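PDB 3LHO: putative hydrolase from Shewanella frigidimarina, which probably acts as an iron(II)-dependent dioxygenase and decarboxylase that converts 2-oxoadipate to 2-hydroxyglutarate. Local coordinates for residues Asp40-Arg45 with Pro92-Ser97; Ala163-Val168 with Phe233-Arg238; Glu177-Val182 with Glu209-Met214. All coordinates share one frame; numbering follows the deposited sequence.

Contact 1 (Asp40-Arg45 with Pro92-Ser97). With NI (nickel (II) ion), chain B.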
loop_
_atom_site.group_PDB
_atom_site.type_symbol
_atom_site.label_atom_id
_atom_site.label_comp_id
_atom_site.label_asym_id
_atom_site.label_seq_id
_atom_site.Cartn_x
_atom_site.Cartn_y
_atom_site.Cartn_z
ATOM N N ASP A 40 2.758 9.820 5.528
ATOM C CA ASP A 40 3.395 10.230 4.272
ATOM C C ASP A 40 2.584 9.760 3.057
ATOM O O ASP A 40 2.376 10.513 2.090
ATOM C CB ASP A 40 4.803 9.601 4.156
ATOM C CG ASP A 40 5.519 10.027 2.888
ATOM O OD1 ASP A 40 5.844 11.217 2.790
ATOM O OD2 ASP A 40 5.689 9.224 1.935
ATOM N N HIS A 41 2.149 8.498 3.120
ATOM C CA HIS A 41 1.401 7.882 2.027
ATOM C C HIS A 41 0.689 6.629 2.429
ATOM O O HIS A 41 0.952 6.080 3.526
ATOM C CB HIS A 41 2.298 7.630 0.768
ATOM C CG HIS A 41 3.360 6.573 0.915
ATOM N ND1 HIS A 41 4.646 6.862 1.343
ATOM C CD2 HIS A 41 3.363 5.250 0.575
ATOM C CE1 HIS A 41 5.374 5.761 1.305
ATOM N NE2 HIS A 41 4.625 4.778 0.826
ATOM N N ILE A 42 -0.266 6.241 1.568
ATOM C CA ILE A 42 -0.804 4.889 1.458
ATOM C C ILE A 42 -0.457 4.324 0.066
ATOM O O ILE A 42 -0.081 5.067 -0.884
ATOM C CB ILE A 42 -2.358 4.805 1.775
ATOM C CG1 ILE A 42 -3.170 5.613 0.756
ATOM C CG2 ILE A 42 -2.657 5.303 3.197
ATOM C CD1 ILE A 42 -4.203 4.895 0.046
ATOM N N ALA A 43 -0.479 2.998 -0.028
ATOM C CA ALA A 43 -0.180 2.305 -1.289
ATOM C C ALA A 43 -1.302 1.336 -1.588
ATOM O O ALA A 43 -1.682 0.542 -0.693
ATOM C CB ALA A 43 1.151 1.536 -1.188
ATOM N N LEU A 44 -1.815 1.380 -2.816
ATOM C CA LEU A 44 -2.832 0.451 -3.307
ATOM C C LEU A 44 -2.340 -0.247 -4.563
ATOM O O LEU A 44 -1.459 0.282 -5.251
ATOM C CB LEU A 44 -4.140 1.209 -3.593
ATOM C CG LEU A 44 -4.749 2.057 -2.499
ATOM C CD1 LEU A 44 -5.945 2.869 -3.100
ATOM C CD2 LEU A 44 -5.259 1.208 -1.306
ATOM N N ARG A 45 -2.905 -1.417 -4.862
ATOM C CA ARG A 45 -2.433 -2.260 -5.970
ATOM C C ARG A 45 -3.608 -2.722 -6.804
ATOM O O ARG A 45 -4.677 -2.904 -6.283
ATOM C CB ARG A 45 -1.811 -3.511 -5.397
ATOM C CG ARG A 45 -0.548 -3.238 -4.589
ATOM C CD ARG A 45 0.018 -4.520 -4.092
ATOM N NE ARG A 45 1.388 -4.331 -3.638
ATOM C CZ ARG A 45 2.224 -5.293 -3.263
ATOM N NH1 ARG A 45 1.846 -6.558 -3.259
ATOM N NH2 ARG A 45 3.464 -4.976 -2.891
ATOM N N PRO A 92 -2.426 12.105 3.453
ATOM C CA PRO A 92 -1.377 11.329 2.855
ATOM C C PRO A 92 -1.301 11.477 1.332
ATOM O O PRO A 92 -2.319 11.672 0.669
ATOM C CB PRO A 92 -1.767 9.890 3.245
ATOM C CG PRO A 92 -3.196 9.932 3.577
ATOM C CD PRO A 92 -3.430 11.278 4.141
ATOM N N LYS A 93 -0.120 11.327 0.752
ATOM C CA LYS A 93 -0.049 11.032 -0.632
ATOM C C LYS A 93 -0.634 9.650 -0.874
ATOM O O LYS A 93 -0.576 8.793 -0.023
ATOM C CB LYS A 93 1.418 11.029 -1.151
ATOM C CG LYS A 93 2.150 12.337 -0.949
ATOM C CD LYS A 93 3.577 12.181 -1.461
ATOM C CE LYS A 93 4.497 13.206 -0.894
ATOM N NZ LYS A 93 4.780 12.862 0.530
ATOM N N VAL A 94 -1.139 9.445 -2.080
ATOM C CA VAL A 94 -1.745 8.209 -2.504
ATOM C C VAL A 94 -0.967 7.639 -3.696
ATOM O O VAL A 94 -0.856 8.242 -4.753
ATOM C CB VAL A 94 -3.252 8.402 -2.823
ATOM C CG1 VAL A 94 -3.834 7.096 -3.433
ATOM C CG2 VAL A 94 -3.982 8.864 -1.556
ATOM N N PHE A 95 -0.375 6.487 -3.460
ATOM C CA PHE A 95 0.413 5.800 -4.442
ATOM C C PHE A 95 -0.412 4.602 -4.937
ATOM O O PHE A 95 -0.835 3.749 -4.115
ATOM C CB PHE A 95 1.685 5.310 -3.790
ATOM C CG PHE A 95 2.652 4.700 -4.749
ATOM C CD1 PHE A 95 3.492 5.492 -5.529
ATOM C CD2 PHE A 95 2.710 3.296 -4.873
ATOM C CE1 PHE A 95 4.404 4.903 -6.448
ATOM C CE2 PHE A 95 3.591 2.692 -5.755
ATOM C CZ PHE A 95 4.459 3.504 -6.560
ATOM N N ILE A 96 -0.653 4.558 -6.250
ATOM C CA ILE A 96 -1.476 3.491 -6.857
ATOM C C ILE A 96 -0.694 2.869 -7.991
ATOM O O ILE A 96 -0.224 3.544 -8.919
ATOM C CB ILE A 96 -2.886 3.940 -7.313
ATOM C CG1 ILE A 96 -3.627 4.763 -6.261
ATOM C CG2 ILE A 96 -3.715 2.689 -7.766
ATOM C CD1 ILE A 96 -5.033 5.303 -6.771
ATOM N N SER A 97 -0.467 1.555 -7.890
ATOM C CA SER A 97 0.235 0.855 -8.968
ATOM C C SER A 97 -0.688 -0.194 -9.605
ATOM O O SER A 97 -1.751 -0.528 -9.050
ATOM C CB SER A 97 1.518 0.225 -8.444
ATOM O OG SER A 97 1.270 -0.828 -7.517
HETATM NI NI NI B . 5.461 2.842 0.502
HETATM O O HOH W 1 1.410 0.150 -4.929
HETATM O O HOH W 2 6.980 1.103 -0.210
HETATM O O HOH W 3 7.057 3.692 -0.434
HETATM O O HOH W 4 5.099 2.793 -1.763
#
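Asp40 and Lys93 meet by their charged ends beside the two parallel neighbour strands, 41-45 and 93-97. The two side chains run at a slant to each other. The lysine chain passes the carbonyl oxygen of Asp40 and bends at its last torsion (chi4 74°). That bend brings NZ to Asp40 OD1 at 3.0 Å, a salt bridge. Arg239 forms a second salt bridge to the same oxygen. The other oxygen of the carboxylate serves the metal site. His41 ND1 donates to Asp40 OD2 at 2.6 Å in an almost straight bond, on the lone pair that points away from OD1. The acceptor lies in the plane of the imidazole. The other ring nitrogen, His41 NE2, binds the nickel ion at 2.1 Å.

Between the strands the backbone forms a parallel ladder. Lys93 N donates to Asp40 O, Ile42 N to Lys93 O, and Phe95 N to Ile42 O at 3.0 Å. Leu44 N then bonds Phe95 O, and Ser97 N bonds Leu44 O. His41, Ala43, Lys93 and Phe95 share the face with the metal. With chi1 at -174° the Phe95 ring swings away from strand 41-45, keeps CD2 4.4 Å from Ala43 CB and meets the ring of Phe251. Ile42, Leu44, Val94 and Ile96 fill the other face, under helices 6-20 and 54-62. There Ile42 CG1 and Val94 CG2 lie side by side, 4.1 Å apart. Near the far end a water joins Leu44 O to Ser97 OG, whose hydroxyl also bonds Tyr152.

The chemistry implies a second-shell role for Asp40. Its carboxylate holds the rotation of a metal-binding imidazole, while Lys93 and Arg239 probably balance its charge and hold it in place.

Contact 2 (Ala163-Val168 with Phe233-Arg238). With NI (nickel (II) ion), chain B.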
loop_
_atom_site.group_PDB
_atom_site.type_symbol
_atom_site.label_atom_id
_atom_site.label_comp_id
_atom_site.label_asym_id
_atom_site.label_seq_id
_atom_site.Cartn_x
_atom_site.Cartn_y
_atom_site.Cartn_z
ATOM N N ALA A 163 -5.758 -1.742 1.706
ATOM C CA ALA A 163 -4.438 -0.997 1.674
ATOM C C ALA A 163 -3.310 -1.990 1.764
ATOM O O ALA A 163 -3.361 -2.918 2.565
ATOM C CB ALA A 163 -4.334 0.036 2.831
ATOM N N ASN A 164 -2.284 -1.829 0.921
ATOM C CA ASN A 164 -1.090 -2.636 1.051
ATOM C C ASN A 164 -0.233 -2.149 2.208
ATOM O O ASN A 164 0.318 -2.960 2.944
ATOM C CB ASN A 164 -0.262 -2.628 -0.232
ATOM C CG ASN A 164 1.071 -3.424 -0.100
ATOM O OD1 ASN A 164 2.116 -2.843 0.144
ATOM N ND2 ASN A 164 1.013 -4.753 -0.244
ATOM N N HIS A 165 -0.128 -0.828 2.364
ATOM C CA HIS A 165 0.491 -0.249 3.586
ATOM C C HIS A 165 0.127 1.205 3.790
ATOM O O HIS A 165 -0.263 1.900 2.843
ATOM C CB HIS A 165 2.029 -0.436 3.608
ATOM C CG HIS A 165 2.761 0.203 2.471
ATOM N ND1 HIS A 165 3.025 -0.448 1.285
ATOM C CD2 HIS A 165 3.392 1.401 2.386
ATOM C CE1 HIS A 165 3.725 0.339 0.493
ATOM N NE2 HIS A 165 3.954 1.483 1.132
ATOM N N PHE A 166 0.196 1.625 5.056
ATOM C CA PHE A 166 0.327 3.029 5.439
ATOM C C PHE A 166 1.775 3.316 5.782
ATOM O O PHE A 166 2.470 2.431 6.297
ATOM C CB PHE A 166 -0.491 3.302 6.662
ATOM C CG PHE A 166 -1.922 3.469 6.366
ATOM C CD1 PHE A 166 -2.679 2.386 5.946
ATOM C CD2 PHE A 166 -2.534 4.715 6.530
ATOM C CE1 PHE A 166 -4.043 2.542 5.685
ATOM C CE2 PHE A 166 -3.914 4.851 6.305
ATOM C CZ PHE A 166 -4.631 3.786 5.827
ATOM N N THR A 167 2.197 4.555 5.525
ATOM C CA THR A 167 3.528 5.022 5.839
ATOM C C THR A 167 3.513 6.299 6.672
ATOM O O THR A 167 2.968 7.319 6.230
ATOM C CB THR A 167 4.328 5.286 4.562
ATOM O OG1 THR A 167 4.378 4.083 3.781
ATOM C CG2 THR A 167 5.765 5.745 4.947
ATOM N N VAL A 168 4.099 6.223 7.870
ATOM C CA VAL A 168 4.250 7.349 8.770
ATOM C C VAL A 168 5.219 8.376 8.256
ATOM O O VAL A 168 6.278 8.022 7.731
ATOM C CB VAL A 168 4.677 6.864 10.175
ATOM C CG1 VAL A 168 4.917 8.043 11.111
ATOM C CG2 VAL A 168 3.566 5.918 10.736
ATOM N N PHE A 233 3.160 -4.963 6.017
ATOM C CA PHE A 233 3.981 -4.192 6.915
ATOM C C PHE A 233 3.423 -2.754 7.100
ATOM O O PHE A 233 2.535 -2.324 6.362
ATOM C CB PHE A 233 5.432 -4.116 6.405
ATOM C CG PHE A 233 5.579 -3.619 4.996
ATOM C CD1 PHE A 233 5.412 -2.267 4.699
ATOM C CD2 PHE A 233 5.908 -4.487 3.968
ATOM C CE1 PHE A 233 5.540 -1.789 3.390
ATOM C CE2 PHE A 233 6.060 -4.033 2.670
ATOM C CZ PHE A 233 5.873 -2.663 2.380
ATOM N N TYR A 234 3.961 -2.075 8.123
ATOM C CA TYR A 234 3.794 -0.645 8.391
ATOM C C TYR A 234 5.157 -0.013 8.083
ATOM O O TYR A 234 6.188 -0.523 8.506
ATOM C CB TYR A 234 3.471 -0.496 9.864
ATOM C CG TYR A 234 2.842 0.780 10.391
ATOM C CD1 TYR A 234 1.924 1.541 9.641
ATOM C CD2 TYR A 234 3.106 1.189 11.705
ATOM C CE1 TYR A 234 1.335 2.701 10.185
ATOM C CE2 TYR A 234 2.503 2.318 12.246
ATOM C CZ TYR A 234 1.601 3.054 11.491
ATOM O OH TYR A 234 1.021 4.170 12.049
ATOM N N GLU A 235 5.134 1.096 7.363
ATOM C CA GLU A 235 6.312 1.745 6.815
ATOM C C GLU A 235 6.514 3.147 7.427
ATOM O O GLU A 235 5.584 3.714 7.998
ATOM C CB GLU A 235 6.132 1.850 5.317
ATOM C CG GLU A 235 7.380 2.212 4.497
ATOM C CD GLU A 235 7.117 2.069 2.986
ATOM O OE1 GLU A 235 6.456 2.973 2.417
ATOM O OE2 GLU A 235 7.556 1.060 2.366
ATOM N N PHE A 236 7.746 3.662 7.309
ATOM C CA PHE A 236 8.179 4.954 7.884
ATOM C C PHE A 236 9.014 5.636 6.834
ATOM O O PHE A 236 9.857 5.015 6.224
ATOM C CB PHE A 236 8.957 4.713 9.193
ATOM C CG PHE A 236 8.230 3.776 10.125
ATOM C CD1 PHE A 236 7.314 4.262 11.029
ATOM C CD2 PHE A 236 8.394 2.401 10.028
ATOM C CE1 PHE A 236 6.580 3.386 11.827
ATOM C CE2 PHE A 236 7.660 1.527 10.842
ATOM C CZ PHE A 236 6.755 2.023 11.718
ATOM N N ALA A 237 8.763 6.916 6.578
ATOM C CA ALA A 237 9.516 7.629 5.547
ATOM C C ALA A 237 9.923 9.020 6.028
ATOM O O ALA A 237 9.109 9.760 6.594
ATOM C CB ALA A 237 8.667 7.755 4.240
ATOM N N ARG A 238 11.189 9.363 5.796
ATOM C CA ARG A 238 11.657 10.714 5.917
ATOM C C ARG A 238 11.988 11.252 4.529
ATOM O O ARG A 238 12.790 10.667 3.832
ATOM C CB ARG A 238 12.898 10.789 6.802
ATOM C CG ARG A 238 13.410 12.221 6.992
ATOM C CD ARG A 238 14.439 12.354 8.100
ATOM N NE ARG A 238 15.071 13.683 8.070
ATOM C CZ ARG A 238 16.146 14.040 8.773
ATOM N NH1 ARG A 238 16.757 13.193 9.585
ATOM N NH2 ARG A 238 16.611 15.270 8.668
HETATM NI NI NI B . 5.461 2.842 0.502
HETATM O O HOH W 5 2.653 -4.283 3.198
HETATM O O HOH W 2 6.980 1.103 -0.210
HETATM O O HOH W 3 7.057 3.692 -0.434
HETATM O O HOH W 4 5.099 2.793 -1.763
#
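Thr167 pairs with Glu235 and Val168 with Phe236 in two short parallel strands, 165-168 and 235-238, whose axes come within 4.3 Å and splay by 39°. They supply two ligands of a facial triad of two histidines and one carboxylate, with His41 as the third and three waters completing an octahedron round the nickel. Glu235 N bonds Phe166 O, Val168 N bonds Glu235 O, and Ala237 N bonds Val168 O.

His165 NE2 binds the metal at 2.1 Å and Glu235 OE1 at 2.2 Å. The ring and the carboxylate are steeply inclined to each other. Thr167 secures the glutamate. Its OG1 lies opposite its own carbonyl carbon (chi1 -58°), which sets the hydroxyl to donate to Glu235 OE1 at 2.7 Å, tilted out of the carboxylate plane. The second oxygen, Glu235 OE2, accepts from a nickel-bound water at 2.6 Å. A valine in place of Thr167 would remove this hydroxyl, and the carboxylate would probably be freer to turn at the metal.

The imidazole is held on its other side. His165 ND1 donates to Asn164 OD1 at 2.8 Å, in the ring plane and on a lone pair of the amide oxygen. Phe233 CE1 sits over one face of the imidazole, 3.5 Å from His165 CG. The two rings are oblique, their planes 35° apart. On the face of the sheet turned from the metal, Val168 CG2 presses on the phenol end of Tyr234, and Val168 CB meets the Phe236 ring. A water link lies by Phe233: one water donates to Asn164 O, accepts from Phe233 N at 2.9 Å, and rests over the centre of the Phe233 ring.

Contact 3 (Glu177-Val182 with Glu209-Met214)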
loop_
_atom_site.group_PDB
_atom_site.type_symbol
_atom_site.label_atom_id
_atom_site.label_comp_id
_atom_site.label_asym_id
_atom_site.label_seq_id
_atom_site.Cartn_x
_atom_site.Cartn_y
_atom_site.Cartn_z
ATOM N N GLU A 177 13.621 13.104 15.121
ATOM C CA GLU A 177 14.231 13.736 13.971
ATOM C C GLU A 177 14.641 12.717 12.898
ATOM O O GLU A 177 14.397 12.923 11.699
ATOM C CB GLU A 177 15.464 14.494 14.428
ATOM C CG GLU A 177 16.226 15.134 13.288
ATOM C CD GLU A 177 17.386 15.975 13.795
ATOM O OE1 GLU A 177 17.458 16.238 15.004
ATOM O OE2 GLU A 177 18.212 16.375 12.970
ATOM N N ARG A 178 15.264 11.617 13.327
ATOM C CA ARG A 178 15.927 10.710 12.405
ATOM C C ARG A 178 15.216 9.383 12.345
ATOM O O ARG A 178 14.737 8.874 13.373
ATOM C CB ARG A 178 17.389 10.476 12.826
ATOM C CG ARG A 178 18.269 11.750 12.933
ATOM C CD ARG A 178 19.774 11.397 13.122
ATOM N NE ARG A 178 19.949 10.372 14.160
ATOM C CZ ARG A 178 20.827 9.354 14.135
ATOM N NH1 ARG A 178 21.670 9.162 13.114
ATOM N NH2 ARG A 178 20.854 8.494 15.153
ATOM N N ILE A 179 15.178 8.802 11.142
ATOM C CA ILE A 179 14.621 7.456 10.937
ATOM C C ILE A 179 15.313 6.427 11.868
ATOM O O ILE A 179 14.645 5.554 12.454
ATOM C CB ILE A 179 14.650 7.012 9.400
ATOM C CG1 ILE A 179 13.830 5.729 9.197
ATOM C CG2 ILE A 179 16.098 6.818 8.870
ATOM C CD1 ILE A 179 13.297 5.488 7.781
ATOM N N GLU A 180 16.632 6.559 12.036
ATOM C CA GLU A 180 17.381 5.683 12.954
ATOM C C GLU A 180 16.816 5.725 14.369
ATOM O O GLU A 180 16.785 4.720 15.046
ATOM C CB GLU A 180 18.881 6.002 12.988
ATOM C CG GLU A 180 19.581 5.780 11.650
ATOM C CD GLU A 180 19.456 6.971 10.695
ATOM O OE1 GLU A 180 18.715 7.946 10.984
ATOM O OE2 GLU A 180 20.098 6.930 9.635
ATOM N N ASP A 181 16.365 6.893 14.810
ATOM C CA ASP A 181 15.835 7.016 16.156
ATOM C C ASP A 181 14.451 6.412 16.249
ATOM O O ASP A 181 14.111 5.806 17.251
ATOM C CB ASP A 181 15.825 8.480 16.588
ATOM C CG ASP A 181 17.229 9.049 16.694
ATOM O OD1 ASP A 181 18.097 8.350 17.257
ATOM O OD2 ASP A 181 17.470 10.157 16.189
ATOM N N VAL A 182 13.650 6.553 15.204
ATOM C CA VAL A 182 12.326 5.874 15.185
ATOM C C VAL A 182 12.527 4.361 15.217
ATOM O O VAL A 182 11.857 3.632 15.957
ATOM C CB VAL A 182 11.519 6.260 13.934
ATOM C CG1 VAL A 182 10.207 5.440 13.832
ATOM C CG2 VAL A 182 11.243 7.780 13.952
ATOM N N GLU A 209 14.365 8.320 2.895
ATOM C CA GLU A 209 14.743 7.175 3.720
ATOM C C GLU A 209 13.494 6.461 4.144
ATOM O O GLU A 209 12.549 7.113 4.560
ATOM C CB GLU A 209 15.502 7.606 4.967
ATOM C CG GLU A 209 16.888 8.160 4.719
ATOM C CD GLU A 209 17.465 8.854 5.958
ATOM O OE1 GLU A 209 16.776 9.673 6.594
ATOM O OE2 GLU A 209 18.620 8.570 6.306
ATOM N N GLN A 210 13.485 5.129 4.068
ATOM C CA GLN A 210 12.320 4.348 4.469
ATOM C C GLN A 210 12.741 3.143 5.282
ATOM O O GLN A 210 13.854 2.635 5.132
ATOM C CB GLN A 210 11.491 3.904 3.251
ATOM C CG GLN A 210 10.838 5.044 2.474
ATOM C CD GLN A 210 9.989 4.571 1.292
ATOM O OE1 GLN A 210 10.514 4.100 0.296
ATOM N NE2 GLN A 210 8.681 4.705 1.406
ATOM N N SER A 211 11.851 2.722 6.170
ATOM C CA SER A 211 12.033 1.509 6.948
ATOM C C SER A 211 10.650 0.917 7.141
ATOM O O SER A 211 9.654 1.585 6.837
ATOM C CB SER A 211 12.673 1.853 8.300
ATOM O OG SER A 211 11.766 2.599 9.083
ATOM N N SER A 212 10.584 -0.343 7.565
ATOM C CA SER A 212 9.309 -1.016 7.788
ATOM C C SER A 212 9.401 -2.119 8.815
ATOM O O SER A 212 10.447 -2.712 9.030
ATOM C CB SER A 212 8.723 -1.611 6.481
ATOM O OG SER A 212 9.655 -2.441 5.790
ATOM N N THR A 213 8.259 -2.407 9.425
ATOM C CA THR A 213 8.098 -3.597 10.213
ATOM C C THR A 213 8.150 -4.803 9.301
ATOM O O THR A 213 7.991 -4.708 8.091
ATOM C CB THR A 213 6.735 -3.599 10.925
ATOM O OG1 THR A 213 5.691 -3.519 9.952
ATOM C CG2 THR A 213 6.633 -2.439 11.869
HETATM N N MSE A 214 8.397 -5.963 9.886
HETATM C CA MSE A 214 8.126 -7.198 9.181
HETATM C C MSE A 214 6.631 -7.387 9.103
HETATM O O MSE A 214 5.921 -7.000 10.024
HETATM C CB MSE A 214 8.763 -8.333 9.928
HETATM C CG MSE A 214 10.232 -8.501 9.537
HETATM SE SE MSE A 214 10.425 -10.358 9.739
HETATM C CE MSE A 214 10.648 -10.271 11.508
HETATM O O HOH W 6 16.961 10.064 9.179
HETATM O O HOH W 7 19.570 9.562 8.952
#
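Ile179 packs on Glu209 and Ser211 where the first turn of helix 179-188 meets strand 208-212, one of the two outermost strands of the main sheet within this chain. The helix side lies away from the nickel, though Gln210 on the strand reaches to about 4 Å from the metal at the nearest atoms. Ile179 carries nearly all of the contact. Its CG1 is anti to the backbone N (chi1 -169°), which extends CD1 over the strand backbone. CD1 lies 3.5 Å from Ser211 N and equally close to Ser211 OG. The other branch, Ile179 CG2, rests 3.7 Å from Glu209 OE1. Glu209 OE1 is hydrogen-bonded to Tyr240, and Ser211 OG to Asn183, one residue further on in the helix.

No direct hydrogen bond joins residues 177-182 to 209-214; waters bridge them. One water accepts from Ile179 N at 2.9 Å and lies 2.6 Å from Glu209 OE1. A second sits between Glu180 OE1 and Glu209 OE2. Glu180 OE2 and Glu209 OE2 come within 4.0 Å, with their carboxylates steeply turned against each other. The like charges probably weaken the contact, and the waters are likely to ease this. Arg178, at the N-cap position, adds positive charge: its NE bonds Asp181 OD2 at 3.2 Å, and Glu180 OE1 lies at long range above its guanidinium.

One aliphatic side chain, the Ser211-Asn183 hydrogen bond and bridging waters thus hold a helix on the sheet, as in the beta-alpha-beta-beta-beta modules of the vicinal oxygen chelate (glyoxalase) fold, to which this family probably belongs.

In the fold
Contacts 1 and 2 are neighbours in one mixed sheet, their centres 9 Å apart, and together they build the nickel site. Strands 39-47 and 165-169 join them: Asp40 and His41 both face Thr167 in a classic beta bulge, with Asp40 N 2.6 Å from Thr167 O. Contact 1 gives one metal ligand and contact 2 the other two, and both share the three nickel-bound waters. Contact 3 is nested in the chain loop closed by contact 2. Its centre is 10 Å from contact 2 and 18 Å from contact 1. Strand 208-212 borders 235-239, and Gln210 NE2 lies 3.0 Å from Glu235 OE1, so contact 3 reaches the site's margin.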